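Local atomic coordinates of PilX (Neisseria meningitidis, PDB entry 2OPE), a protein that acts as a minor type IV pilin, probably modulating the adhesion, aggregation and virulence properties conferred by the pili of this pathogen. Residues Val17-Ile22 and Tyr49-Lys54; Gln36-Lys41 and Lys70-Ser75; Gly78-Gly83 and Thr87-Met92. One frame throughout, in Å; residues are numbered along the deposited sequence.

Interaction 1 of 3, residues Val17-Ile22 and Tyr49-Lys54; sequences VGINNI and YKMNPK
I19 lays the CG1 branch of its side chain over one face of the Y49 ring. This is a CH-pi contact: CG1 of I19 lies 3.7 Å from the centroid of the Y49 ring and 30° off its normal, displaced toward the CD2/CE2 side rather than centred. The two side chains slant across each other, and the slant leads the terminal CD1 on past that side of the ring. Beyond Y49 the same methyl meets a second partner, with CD1 of I19 4.1 Å from CG of M51. In I19, chi1 of -61° sets CG1, the branch that meets the ring, anti to the carbonyl carbon. Y49 answers with an extended first torsion (172°) that swings its ring from the loop toward the helix. No hydrogen bond joins residues 17-22 to residues 49-54; the contact is apolar and largely buried. Farther along, N52 takes the N-cap position of helix 53-56, its OD1 accepting a weak bond from K54 N, while its own backbone N donates to E15. The link between helices 35-48 and 53-56 is thus laid against the long helix 5-28, the spine of the type IV pilin fold: M51 also touches L12 and E15 there, I19 and I22 reach V46 and F45 of helix 35-48, and N20 and V17 turn to M92 of strand 89-93.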
ATOM      1  N   VAL A  17      -2.631   4.543  -4.908  1.00 47.94           N
ATOM      2  CA  VAL A  17      -3.854   4.402  -5.715  1.00 47.49           C
ATOM      3  C   VAL A  17      -3.520   3.995  -7.145  1.00 47.34           C
ATOM      4  O   VAL A  17      -4.117   3.095  -7.676  1.00 47.45           O
ATOM      5  CB  VAL A  17      -4.679   5.671  -5.794  1.00 47.37           C
ATOM      6  CG1 VAL A  17      -5.836   5.444  -6.756  1.00 46.14           C
ATOM      7  CG2 VAL A  17      -5.206   6.024  -4.448  1.00 46.37           C
ATOM      8  N   GLY A  18      -2.551   4.675  -7.746  1.00 48.85           N
ATOM      9  CA  GLY A  18      -2.015   4.323  -9.076  1.00 49.84           C
ATOM     10  C   GLY A  18      -1.548   2.878  -9.182  1.00 48.74           C
ATOM     11  O   GLY A  18      -1.898   2.192 -10.105  1.00 48.80           O
ATOM     12  N   ILE A  19      -0.736   2.440  -8.226  1.00 49.02           N
ATOM     13  CA  ILE A  19      -0.305   1.040  -8.113  1.00 48.48           C
ATOM     14  C   ILE A  19      -1.476   0.055  -7.938  1.00 47.71           C
ATOM     15  O   ILE A  19      -1.538  -0.970  -8.618  1.00 49.13           O
ATOM     16  CB  ILE A  19       0.757   0.909  -6.957  1.00 48.10           C
ATOM     17  CG1 ILE A  19       1.989   1.778  -7.283  1.00 48.11           C
ATOM     18  CG2 ILE A  19       1.165  -0.542  -6.698  1.00 45.10           C
ATOM     19  CD1 ILE A  19       2.926   1.996  -6.087  1.00 48.38           C
ATOM     20  N   ASN A  20      -2.407   0.379  -7.050  1.00 46.08           N
ATOM     21  CA  ASN A  20      -3.642  -0.399  -6.867  1.00 47.18           C
ATOM     22  C   ASN A  20      -4.435  -0.544  -8.199  1.00 47.84           C
ATOM     23  O   ASN A  20      -4.919  -1.637  -8.554  1.00 49.33           O
ATOM     24  CB  ASN A  20      -4.543   0.288  -5.813  1.00 45.12           C
ATOM     25  CG  ASN A  20      -5.280  -0.695  -4.911  1.00 45.42           C
ATOM     26  OD1 ASN A  20      -5.058  -1.901  -4.971  1.00 46.81           O
ATOM     27  ND2 ASN A  20      -6.144  -0.172  -4.038  1.00 43.21           N
ATOM     28  N   ASN A  21      -4.581   0.549  -8.936  1.00 45.40           N
ATOM     29  CA  ASN A  21      -5.412   0.500 -10.128  1.00 46.44           C
ATOM     30  C   ASN A  21      -4.787  -0.368 -11.230  1.00 45.70           C
ATOM     31  O   ASN A  21      -5.492  -1.089 -11.934  1.00 46.51           O
ATOM     32  CB  ASN A  21      -5.730   1.913 -10.636  1.00 45.71           C
ATOM     33  CG  ASN A  21      -6.756   2.588  -9.799  1.00 47.56           C
ATOM     34  OD1 ASN A  21      -7.502   1.921  -9.096  1.00 49.32           O
ATOM     35  ND2 ASN A  21      -6.843   3.915  -9.883  1.00 48.94           N
ATOM     36  N   ILE A  22      -3.471  -0.300 -11.373  1.00 43.87           N
ATOM     37  CA  ILE A  22      -2.803  -1.151 -12.322  1.00 44.44           C
ATOM     38  C   ILE A  22      -2.818  -2.621 -11.886  1.00 47.16           C
ATOM     39  O   ILE A  22      -2.892  -3.500 -12.729  1.00 48.30           O
ATOM     40  CB  ILE A  22      -1.360  -0.727 -12.469  1.00 44.57           C
ATOM     41  CG1 ILE A  22      -1.272   0.693 -13.067  1.00 43.71           C
ATOM     42  CG2 ILE A  22      -0.557  -1.758 -13.320  1.00 43.50           C
ATOM     43  CD1 ILE A  22       0.171   1.105 -13.278  1.00 41.58           C
ATOM     44  N   TYR A  49       8.006  -1.564  -8.517  1.00 49.02           N
ATOM     45  CA  TYR A  49       7.401  -0.414  -9.173  1.00 48.22           C
ATOM     46  C   TYR A  49       8.210   0.808  -8.760  1.00 49.16           C
ATOM     47  O   TYR A  49       8.618   0.899  -7.606  1.00 49.29           O
ATOM     48  CB  TYR A  49       5.932  -0.254  -8.751  1.00 46.64           C
ATOM     49  CG  TYR A  49       5.297   1.042  -9.237  1.00 45.31           C
ATOM     50  CD1 TYR A  49       4.928   1.197 -10.560  1.00 43.76           C
ATOM     51  CD2 TYR A  49       5.101   2.120  -8.369  1.00 45.30           C
ATOM     52  CE1 TYR A  49       4.388   2.379 -11.016  1.00 44.24           C
ATOM     53  CE2 TYR A  49       4.548   3.324  -8.823  1.00 46.06           C
ATOM     54  CZ  TYR A  49       4.190   3.424 -10.153  1.00 45.79           C
ATOM     55  OH  TYR A  49       3.633   4.580 -10.624  1.00 47.77           O
ATOM     56  N   LYS A  50       8.445   1.721  -9.707  1.00 49.11           N
ATOM     57  CA  LYS A  50       9.248   2.929  -9.491  1.00 48.58           C
ATOM     58  C   LYS A  50       8.363   4.191  -9.336  1.00 48.41           C
ATOM     59  O   LYS A  50       7.929   4.810 -10.343  1.00 46.16           O
ATOM     60  CB  LYS A  50      10.211   3.127 -10.666  1.00 50.23           C
ATOM     61  CG  LYS A  50      11.195   1.996 -10.918  1.00 52.46           C
ATOM     62  CD  LYS A  50      11.920   1.646  -9.628  1.00 56.07           C
ATOM     63  CE  LYS A  50      12.916   0.480  -9.800  1.00 57.87           C
ATOM     64  NZ  LYS A  50      14.116   0.950 -10.603  1.00 59.16           N
ATOM     65  N   MET A  51       8.120   4.597  -8.088  1.00 47.33           N
ATOM     66  CA  MET A  51       7.304   5.786  -7.842  1.00 48.97           C
ATOM     67  C   MET A  51       8.059   7.053  -8.244  1.00 47.15           C
ATOM     68  O   MET A  51       9.266   7.015  -8.490  1.00 46.12           O
ATOM     69  CB  MET A  51       6.854   5.891  -6.373  1.00 49.20           C
ATOM     70  CG  MET A  51       5.942   4.781  -5.869  1.00 49.45           C
ATOM     71  SD  MET A  51       5.491   5.038  -4.097  1.00 52.94           S
ATOM     72  CE  MET A  51       7.046   4.679  -3.297  1.00 49.28           C
ATOM     73  N   ASN A  52       7.337   8.164  -8.344  1.00 46.25           N
ATOM     74  CA  ASN A  52       7.986   9.453  -8.445  1.00 45.80           C
ATOM     75  C   ASN A  52       9.217   9.440  -7.543  1.00 45.26           C
ATOM     76  O   ASN A  52       9.128   9.080  -6.372  1.00 43.11           O
ATOM     77  CB  ASN A  52       7.016  10.559  -8.026  1.00 46.55           C
ATOM     78  CG  ASN A  52       7.657  11.935  -8.047  1.00 47.17           C
ATOM     79  OD1 ASN A  52       8.762  12.113  -7.553  1.00 49.13           O
ATOM     80  ND2 ASN A  52       6.971  12.912  -8.638  1.00 46.64           N
ATOM     81  N   PRO A  53      10.376   9.809  -8.085  1.00 46.12           N
ATOM     82  CA  PRO A  53      11.620   9.678  -7.289  1.00 47.77           C
ATOM     83  C   PRO A  53      11.644  10.462  -5.965  1.00 48.68           C
ATOM     84  O   PRO A  53      12.197   9.970  -4.972  1.00 48.25           O
ATOM     85  CB  PRO A  53      12.750  10.101  -8.256  1.00 46.79           C
ATOM     86  CG  PRO A  53      12.063  10.773  -9.425  1.00 47.33           C
ATOM     87  CD  PRO A  53      10.600  10.340  -9.439  1.00 46.69           C
ATOM     88  N   LYS A  54      11.038  11.647  -5.930  1.00 49.87           N
ATOM     89  CA  LYS A  54      10.748  12.290  -4.643  1.00 51.40           C
ATOM     90  C   LYS A  54      10.151  11.293  -3.625  1.00 50.98           C
ATOM     91  O   LYS A  54      10.596  11.220  -2.493  1.00 52.68           O
ATOM     92  CB  LYS A  54       9.849  13.528  -4.827  1.00 51.99           C
ATOM     93  CG  LYS A  54      10.583  14.749  -5.478  1.00 53.61           C
ATOM     94  CD  LYS A  54       9.668  15.970  -5.813  1.00 53.77           C
ATOM     95  CE  LYS A  54       9.429  16.956  -4.610  1.00 55.49           C
ATOM     96  NZ  LYS A  54      10.160  18.331  -4.618  1.00 53.91           N
TER

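Interaction 2 of 3, residues Gln36-Lys41 and Lys70-Ser75; sequences QTIKSK and KPRAYS
The carbonyl O of Q36, close along helix 35-48 to where I38 meets P71, is gripped by two donors of one residue: S40 N at 3.2 Å as the ordinary helical bond and S40 OG at 3.0 Å. They approach from opposite faces of the carbonyl plane, and the hydroxyl is tilted 20° from it. The serine thereby folds its polar end back onto its own helix, while a different side of that helix packs against a type I beta turn, K70 to A73, which leads into strand 74-80. The turn is closed by A73 N bonding to K70 O at 3.1 Å, and this presents the P71 ring to the helix. I38 meets that ring at about a right angle. Its CG2 methyl does the touching, 3.8 Å from CB of P71 and almost as near to CG, and it can do so because chi1 of -62° sets CG2 opposite the backbone N. P71 also comes close to the helix backbone, its CB lying 4.2 Å from K39 N. Although K39 contributes its CB here, the rest of its chain runs away from the turn to a salt bridge with E43. F65 of strand 59-65 touches both K39 and P71, and L28 of helix 5-28 touches I38. The contact joins helix 35-48 to the turn that precedes strand 74-80 by van der Waals packing, mainly apolar, with no hydrogen bond across it. R72 reaches back from the turn at its edge: NH1 bonds to L28 O, and the CD1 methyl of I38 lies obliquely to the guanidinium, 4.3 Å from NH1 of R72.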
ATOM      1  N   GLN A  36      -1.559 -18.772  -7.254  1.00 48.49           N
ATOM      2  CA  GLN A  36      -0.135 -18.708  -7.014  1.00 47.82           C
ATOM      3  C   GLN A  36       0.547 -17.731  -7.979  1.00 46.96           C
ATOM      4  O   GLN A  36       1.454 -16.997  -7.599  1.00 47.41           O
ATOM      5  CB  GLN A  36       0.454 -20.110  -7.169  1.00 50.44           C
ATOM      6  CG  GLN A  36       1.932 -20.119  -7.384  1.00 52.17           C
ATOM      7  CD  GLN A  36       2.557 -21.408  -6.980  1.00 54.63           C
ATOM      8  OE1 GLN A  36       1.984 -22.509  -7.201  1.00 55.96           O
ATOM      9  NE2 GLN A  36       3.759 -21.311  -6.382  1.00 54.57           N
ATOM     10  N   THR A  37       0.108 -17.726  -9.231  1.00 46.84           N
ATOM     11  CA  THR A  37       0.605 -16.805 -10.247  1.00 46.55           C
ATOM     12  C   THR A  37       0.185 -15.346 -10.008  1.00 47.74           C
ATOM     13  O   THR A  37       0.993 -14.426 -10.145  1.00 47.57           O
ATOM     14  CB  THR A  37       0.150 -17.276 -11.617  1.00 46.29           C
ATOM     15  OG1 THR A  37       0.702 -18.579 -11.853  1.00 45.15           O
ATOM     16  CG2 THR A  37       0.592 -16.324 -12.716  1.00 44.31           C
ATOM     17  N   ILE A  38      -1.075 -15.132  -9.633  1.00 48.54           N
ATOM     18  CA  ILE A  38      -1.548 -13.787  -9.321  1.00 48.47           C
ATOM     19  C   ILE A  38      -0.733 -13.240  -8.145  1.00 48.34           C
ATOM     20  O   ILE A  38      -0.301 -12.100  -8.161  1.00 49.42           O
ATOM     21  CB  ILE A  38      -3.055 -13.781  -8.892  1.00 49.71           C
ATOM     22  CG1 ILE A  38      -4.000 -14.299 -10.014  1.00 49.60           C
ATOM     23  CG2 ILE A  38      -3.477 -12.403  -8.335  1.00 48.71           C
ATOM     24  CD1 ILE A  38      -3.909 -13.570 -11.308  1.00 49.30           C
ATOM     25  N   LYS A  39      -0.553 -14.059  -7.111  1.00 46.88           N
ATOM     26  CA  LYS A  39       0.131 -13.638  -5.904  1.00 44.94           C
ATOM     27  C   LYS A  39       1.580 -13.230  -6.182  1.00 47.35           C
ATOM     28  O   LYS A  39       1.997 -12.157  -5.768  1.00 47.10           O
ATOM     29  CB  LYS A  39       0.089 -14.734  -4.832  1.00 43.84           C
ATOM     30  CG  LYS A  39       0.925 -14.402  -3.569  1.00 41.71           C
ATOM     31  CD  LYS A  39       0.610 -15.323  -2.417  1.00 43.29           C
ATOM     32  CE  LYS A  39       1.519 -15.036  -1.165  1.00 43.65           C
ATOM     33  NZ  LYS A  39       2.973 -15.096  -1.515  1.00 42.44           N
ATOM     34  N   SER A  40       2.355 -14.058  -6.894  1.00 48.38           N
ATOM     35  CA  SER A  40       3.748 -13.659  -7.124  1.00 49.02           C
ATOM     36  C   SER A  40       3.867 -12.503  -8.095  1.00 46.74           C
ATOM     37  O   SER A  40       4.736 -11.653  -7.936  1.00 44.97           O
ATOM     38  CB  SER A  40       4.679 -14.836  -7.523  1.00 49.95           C
ATOM     39  OG  SER A  40       4.056 -15.707  -8.425  1.00 51.85           O
ATOM     40  N   LYS A  41       3.013 -12.478  -9.113  1.00 47.02           N
ATOM     41  CA  LYS A  41       2.922 -11.277  -9.971  1.00 46.52           C
ATOM     42  C   LYS A  41       2.627  -9.998  -9.170  1.00 47.11           C
ATOM     43  O   LYS A  41       3.344  -9.003  -9.317  1.00 48.29           O
ATOM     44  CB  LYS A  41       1.925 -11.470 -11.105  1.00 46.90           C
ATOM     45  CG  LYS A  41       2.458 -12.328 -12.279  1.00 46.75           C
ATOM     46  CD  LYS A  41       1.391 -12.423 -13.354  1.00 47.27           C
ATOM     47  CE  LYS A  41       1.778 -13.332 -14.560  1.00 46.37           C
ATOM     48  NZ  LYS A  41       0.588 -13.539 -15.464  1.00 44.82           N
ATOM     49  N   LYS A  70      -6.793 -16.468  -1.753  1.00 47.91           N
ATOM     50  CA  LYS A  70      -7.608 -15.334  -2.131  1.00 46.96           C
ATOM     51  C   LYS A  70      -6.702 -14.132  -2.391  1.00 46.45           C
ATOM     52  O   LYS A  70      -6.777 -13.111  -1.673  1.00 46.96           O
ATOM     53  CB  LYS A  70      -8.611 -15.016  -1.011  1.00 47.76           C
ATOM     54  CG  LYS A  70      -9.917 -14.347  -1.474  1.00 47.32           C
ATOM     55  CD  LYS A  70     -10.556 -13.552  -0.381  1.00 47.31           C
ATOM     56  CE  LYS A  70     -12.039 -13.248  -0.683  1.00 48.43           C
ATOM     57  NZ  LYS A  70     -12.593 -12.124   0.165  1.00 47.80           N
ATOM     58  N   PRO A  71      -5.840 -14.223  -3.420  1.00 45.52           N
ATOM     59  CA  PRO A  71      -4.885 -13.125  -3.673  1.00 44.94           C
ATOM     60  C   PRO A  71      -5.533 -11.826  -4.142  1.00 45.56           C
ATOM     61  O   PRO A  71      -4.913 -10.783  -4.036  1.00 46.43           O
ATOM     62  CB  PRO A  71      -3.985 -13.680  -4.781  1.00 44.48           C
ATOM     63  CG  PRO A  71      -4.776 -14.731  -5.430  1.00 44.59           C
ATOM     64  CD  PRO A  71      -5.703 -15.311  -4.401  1.00 45.07           C
ATOM     65  N   ARG A  72      -6.756 -11.886  -4.667  1.00 45.31           N
ATOM     66  CA  ARG A  72      -7.467 -10.681  -5.088  1.00 45.24           C
ATOM     67  C   ARG A  72      -7.853  -9.816  -3.913  1.00 47.09           C
ATOM     68  O   ARG A  72      -8.096  -8.609  -4.090  1.00 48.84           O
ATOM     69  CB  ARG A  72      -8.699 -11.040  -5.916  1.00 45.07           C
ATOM     70  CG  ARG A  72      -8.326 -11.690  -7.273  1.00 45.52           C
ATOM     71  CD  ARG A  72      -9.540 -12.061  -8.118  1.00 46.19           C
ATOM     72  NE  ARG A  72      -9.095 -12.271  -9.487  1.00 46.82           N
ATOM     73  CZ  ARG A  72      -8.601 -13.414  -9.913  1.00 46.80           C
ATOM     74  NH1 ARG A  72      -8.175 -13.538 -11.155  1.00 47.68           N
ATOM     75  NH2 ARG A  72      -8.522 -14.432  -9.084  1.00 47.98           N
ATOM     76  N   ALA A  73      -7.944 -10.428  -2.720  1.00 46.36           N
ATOM     77  CA  ALA A  73      -8.047  -9.690  -1.449  1.00 44.79           C
ATOM     78  C   ALA A  73      -6.650  -9.443  -0.920  1.00 44.98           C
ATOM     79  O   ALA A  73      -6.064 -10.322  -0.280  1.00 46.39           O
ATOM     80  CB  ALA A  73      -8.809 -10.462  -0.445  1.00 43.09           C
ATOM     81  N   TYR A  74      -6.095  -8.277  -1.209  1.00 43.73           N
ATOM     82  CA  TYR A  74      -4.777  -7.913  -0.672  1.00 43.81           C
ATOM     83  C   TYR A  74      -4.904  -6.468  -0.178  1.00 44.40           C
ATOM     84  O   TYR A  74      -5.895  -5.792  -0.434  1.00 43.94           O
ATOM     85  CB  TYR A  74      -3.651  -8.031  -1.725  1.00 43.68           C
ATOM     86  CG  TYR A  74      -3.878  -7.092  -2.939  1.00 44.53           C
ATOM     87  CD1 TYR A  74      -3.587  -5.721  -2.840  1.00 44.36           C
ATOM     88  CD2 TYR A  74      -4.439  -7.562  -4.137  1.00 43.54           C
ATOM     89  CE1 TYR A  74      -3.806  -4.855  -3.887  1.00 43.82           C
ATOM     90  CE2 TYR A  74      -4.664  -6.683  -5.208  1.00 44.26           C
ATOM     91  CZ  TYR A  74      -4.348  -5.310  -5.067  1.00 43.63           C
ATOM     92  OH  TYR A  74      -4.609  -4.382  -6.062  1.00 41.25           O
ATOM     93  N   SER A  75      -3.886  -6.010   0.521  1.00 45.51           N
ATOM     94  CA  SER A  75      -3.746  -4.613   0.855  1.00 46.22           C
ATOM     95  C   SER A  75      -2.331  -4.125   0.522  1.00 46.69           C
ATOM     96  O   SER A  75      -1.380  -4.909   0.438  1.00 47.60           O
ATOM     97  CB  SER A  75      -4.041  -4.419   2.321  1.00 45.00           C
ATOM     98  OG  SER A  75      -3.168  -5.181   3.070  1.00 42.99           O
TER

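Interaction 3 of 3, residues Gly78-Gly83 and Thr87-Met92; sequences GVPKTG and TLSVWM
A first torsion of -53° places S89 OG beside its own backbone N and turns it to V79 and P80, while chi1 of -60° in V79 sets CG1 on the side facing S89. The hydroxyl comes to 3.8 Å from CG1 of V79 and 3.2 Å from CD of P80; it is held by donating to T87 O at 2.8 Å, a bond within its own segment. Next to this cluster, farther from the connecting loop, G78 and V90 form an antiparallel hydrogen-bonded pair. G78 N gives V90 O a nearly straight bond of 2.7 Å (170°), and V90 N returns one to G78 O at 3.0 Å, lying in the carbonyl plane. The pairing does not reach P80, whose N has no hydrogen to donate; its CG lies 3.4 Å from L88 O instead. Side chains alternate between the faces: V79 and S89 touch A104 of helix 104-109, whereas V90 touches M16 of helix 5-28. This is the loop end of the beta hairpin formed by strands 74-80 and 89-93, in the antiparallel sheet that packs on the long N-terminal helix, as in the globular heads of type IV pilins.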
ATOM      1  N   GLY A  78       2.161   1.477   2.756  1.00 45.41           N
ATOM      2  CA  GLY A  78       3.190   2.424   2.322  1.00 44.98           C
ATOM      3  C   GLY A  78       3.810   2.966   3.598  1.00 45.85           C
ATOM      4  O   GLY A  78       3.112   3.548   4.422  1.00 45.35           O
ATOM      5  N   VAL A  79       5.107   2.761   3.813  1.00 45.30           N
ATOM      6  CA  VAL A  79       5.693   3.287   5.050  1.00 43.16           C
ATOM      7  C   VAL A  79       7.033   3.921   4.782  1.00 45.24           C
ATOM      8  O   VAL A  79       7.698   3.617   3.771  1.00 46.17           O
ATOM      9  CB  VAL A  79       5.805   2.196   6.153  1.00 44.21           C
ATOM     10  CG1 VAL A  79       4.412   1.655   6.479  1.00 41.83           C
ATOM     11  CG2 VAL A  79       6.831   1.050   5.765  1.00 41.79           C
ATOM     12  N   PRO A  80       7.434   4.839   5.662  1.00 45.32           N
ATOM     13  CA  PRO A  80       8.680   5.550   5.463  1.00 45.85           C
ATOM     14  C   PRO A  80       9.872   4.591   5.572  1.00 46.73           C
ATOM     15  O   PRO A  80       9.811   3.652   6.351  1.00 47.48           O
ATOM     16  CB  PRO A  80       8.686   6.545   6.630  1.00 46.20           C
ATOM     17  CG  PRO A  80       7.254   6.643   7.061  1.00 43.81           C
ATOM     18  CD  PRO A  80       6.691   5.321   6.843  1.00 43.96           C
ATOM     19  N   LYS A  81      10.916   4.821   4.781  1.00 45.70           N
ATOM     20  CA  LYS A  81      12.184   4.107   4.913  1.00 47.29           C
ATOM     21  C   LYS A  81      12.772   4.239   6.327  1.00 48.64           C
ATOM     22  O   LYS A  81      12.659   5.290   6.966  1.00 48.55           O
ATOM     23  CB  LYS A  81      13.197   4.641   3.896  1.00 46.53           C
ATOM     24  CG  LYS A  81      13.091   3.943   2.556  1.00 46.86           C
ATOM     25  CD  LYS A  81      13.591   4.787   1.406  1.00 46.53           C
ATOM     26  CE  LYS A  81      13.967   3.920   0.209  1.00 45.63           C
ATOM     27  NZ  LYS A  81      12.947   2.896  -0.043  1.00 45.28           N
ATOM     28  N   THR A  82      13.431   3.170   6.771  1.00 50.23           N
ATOM     29  CA  THR A  82      13.970   3.054   8.117  1.00 51.47           C
ATOM     30  C   THR A  82      14.978   4.151   8.381  1.00 52.01           C
ATOM     31  O   THR A  82      15.923   4.327   7.606  1.00 49.58           O
ATOM     32  CB  THR A  82      14.645   1.661   8.335  1.00 52.01           C
ATOM     33  OG1 THR A  82      13.625   0.666   8.520  1.00 53.89           O
ATOM     34  CG2 THR A  82      15.534   1.663   9.569  1.00 52.34           C
ATOM     35  N   GLY A  83      14.737   4.898   9.465  1.00 52.76           N
ATOM     36  CA  GLY A  83      15.745   5.768  10.081  1.00 53.40           C
ATOM     37  C   GLY A  83      15.740   7.185   9.556  1.00 53.56           C
ATOM     38  O   GLY A  83      16.712   7.918   9.731  1.00 53.45           O
ATOM     39  N   THR A  87       7.227   9.463   9.804  1.00 46.92           N
ATOM     40  CA  THR A  87       6.281   8.546  10.465  1.00 48.56           C
ATOM     41  C   THR A  87       4.960   8.264   9.690  1.00 49.32           C
ATOM     42  O   THR A  87       4.444   7.126   9.698  1.00 48.15           O
ATOM     43  CB  THR A  87       5.872   9.089  11.855  1.00 48.31           C
ATOM     44  OG1 THR A  87       5.435  10.443  11.702  1.00 49.27           O
ATOM     45  CG2 THR A  87       7.051   9.034  12.880  1.00 46.56           C
ATOM     46  N   LEU A  88       4.416   9.304   9.053  1.00 48.27           N
ATOM     47  CA  LEU A  88       3.128   9.207   8.404  1.00 49.28           C
ATOM     48  C   LEU A  88       3.202   8.080   7.401  1.00 49.71           C
ATOM     49  O   LEU A  88       4.188   7.963   6.667  1.00 49.77           O
ATOM     50  CB  LEU A  88       2.743  10.526   7.693  1.00 48.93           C
ATOM     51  CG  LEU A  88       2.557  11.798   8.541  1.00 49.18           C
ATOM     52  CD1 LEU A  88       2.117  13.003   7.739  1.00 47.82           C
ATOM     53  CD2 LEU A  88       1.632  11.555   9.738  1.00 48.75           C
ATOM     54  N   SER A  89       2.127   7.298   7.331  1.00 48.99           N
ATOM     55  CA  SER A  89       2.088   6.147   6.451  1.00 48.37           C
ATOM     56  C   SER A  89       0.727   6.061   5.762  1.00 49.76           C
ATOM     57  O   SER A  89      -0.124   6.930   5.953  1.00 49.75           O
ATOM     58  CB  SER A  89       2.412   4.882   7.238  1.00 47.05           C
ATOM     59  OG  SER A  89       3.644   5.057   7.941  1.00 46.86           O
ATOM     60  N   VAL A  90       0.540   5.026   4.937  1.00 49.46           N
ATOM     61  CA  VAL A  90      -0.716   4.795   4.228  1.00 47.29           C
ATOM     62  C   VAL A  90      -0.923   3.284   4.146  1.00 48.43           C
ATOM     63  O   VAL A  90       0.077   2.529   4.063  1.00 48.39           O
ATOM     64  CB  VAL A  90      -0.622   5.396   2.812  1.00 45.23           C
ATOM     65  CG1 VAL A  90      -1.750   4.966   1.927  1.00 42.68           C
ATOM     66  CG2 VAL A  90      -0.539   6.929   2.891  1.00 44.28           C
ATOM     67  N   TRP A  91      -2.187   2.822   4.199  1.00 46.69           N
ATOM     68  CA  TRP A  91      -2.485   1.483   3.682  1.00 46.54           C
ATOM     69  C   TRP A  91      -3.767   1.523   2.866  1.00 46.42           C
ATOM     70  O   TRP A  91      -4.558   2.465   2.980  1.00 46.98           O
ATOM     71  CB  TRP A  91      -2.513   0.386   4.784  1.00 46.60           C
ATOM     72  CG  TRP A  91      -3.750   0.411   5.661  1.00 47.03           C
ATOM     73  CD1 TRP A  91      -3.965   1.206   6.756  1.00 46.60           C
ATOM     74  CD2 TRP A  91      -4.954  -0.372   5.489  1.00 46.98           C
ATOM     75  NE1 TRP A  91      -5.219   0.954   7.289  1.00 46.84           N
ATOM     76  CE2 TRP A  91      -5.855   0.012   6.513  1.00 47.60           C
ATOM     77  CE3 TRP A  91      -5.375  -1.323   4.543  1.00 45.77           C
ATOM     78  CZ2 TRP A  91      -7.145  -0.542   6.625  1.00 46.60           C
ATOM     79  CZ3 TRP A  91      -6.633  -1.873   4.673  1.00 46.26           C
ATOM     80  CH2 TRP A  91      -7.507  -1.476   5.701  1.00 46.30           C
ATOM     81  N   MET A  92      -3.979   0.502   2.042  1.00 47.26           N
ATOM     82  CA  MET A  92      -5.245   0.369   1.310  1.00 47.73           C
ATOM     83  C   MET A  92      -5.582  -1.079   0.876  1.00 47.92           C
ATOM     84  O   MET A  92      -4.715  -1.970   0.804  1.00 47.63           O
ATOM     85  CB  MET A  92      -5.320   1.388   0.120  1.00 46.56           C
ATOM     86  CG  MET A  92      -4.202   1.199  -0.935  1.00 47.09           C
ATOM     87  SD  MET A  92      -4.112   2.393  -2.289  1.00 48.08           S
ATOM     88  CE  MET A  92      -3.900   3.984  -1.497  1.00 45.93           C
TER

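The three contacts meet around N20 and strand 89-93. Interactions 1 and 2, with centres about 18 Å apart, are tied by a probable hydrogen bond of 2.7 Å between N20 OD1 and Y74 OH. Interaction 1 also packs on interaction 3, its centre about 14 Å away, where N20 ND2 lies 3.7 Å from M92 SD. Interactions 2 and 3 use opposite ends of strand 74-80; their centres are about 22 Å apart, on opposite sides of the chain's centre, yet S75 packs against W91 and M92. Interaction 1 packs residues 49-54 on helix 5-28, interaction 2 sets helix 35-48 beside a turn, and interaction 3 lies within the sheet, whose last two strands carry the C101-C120 disulfide.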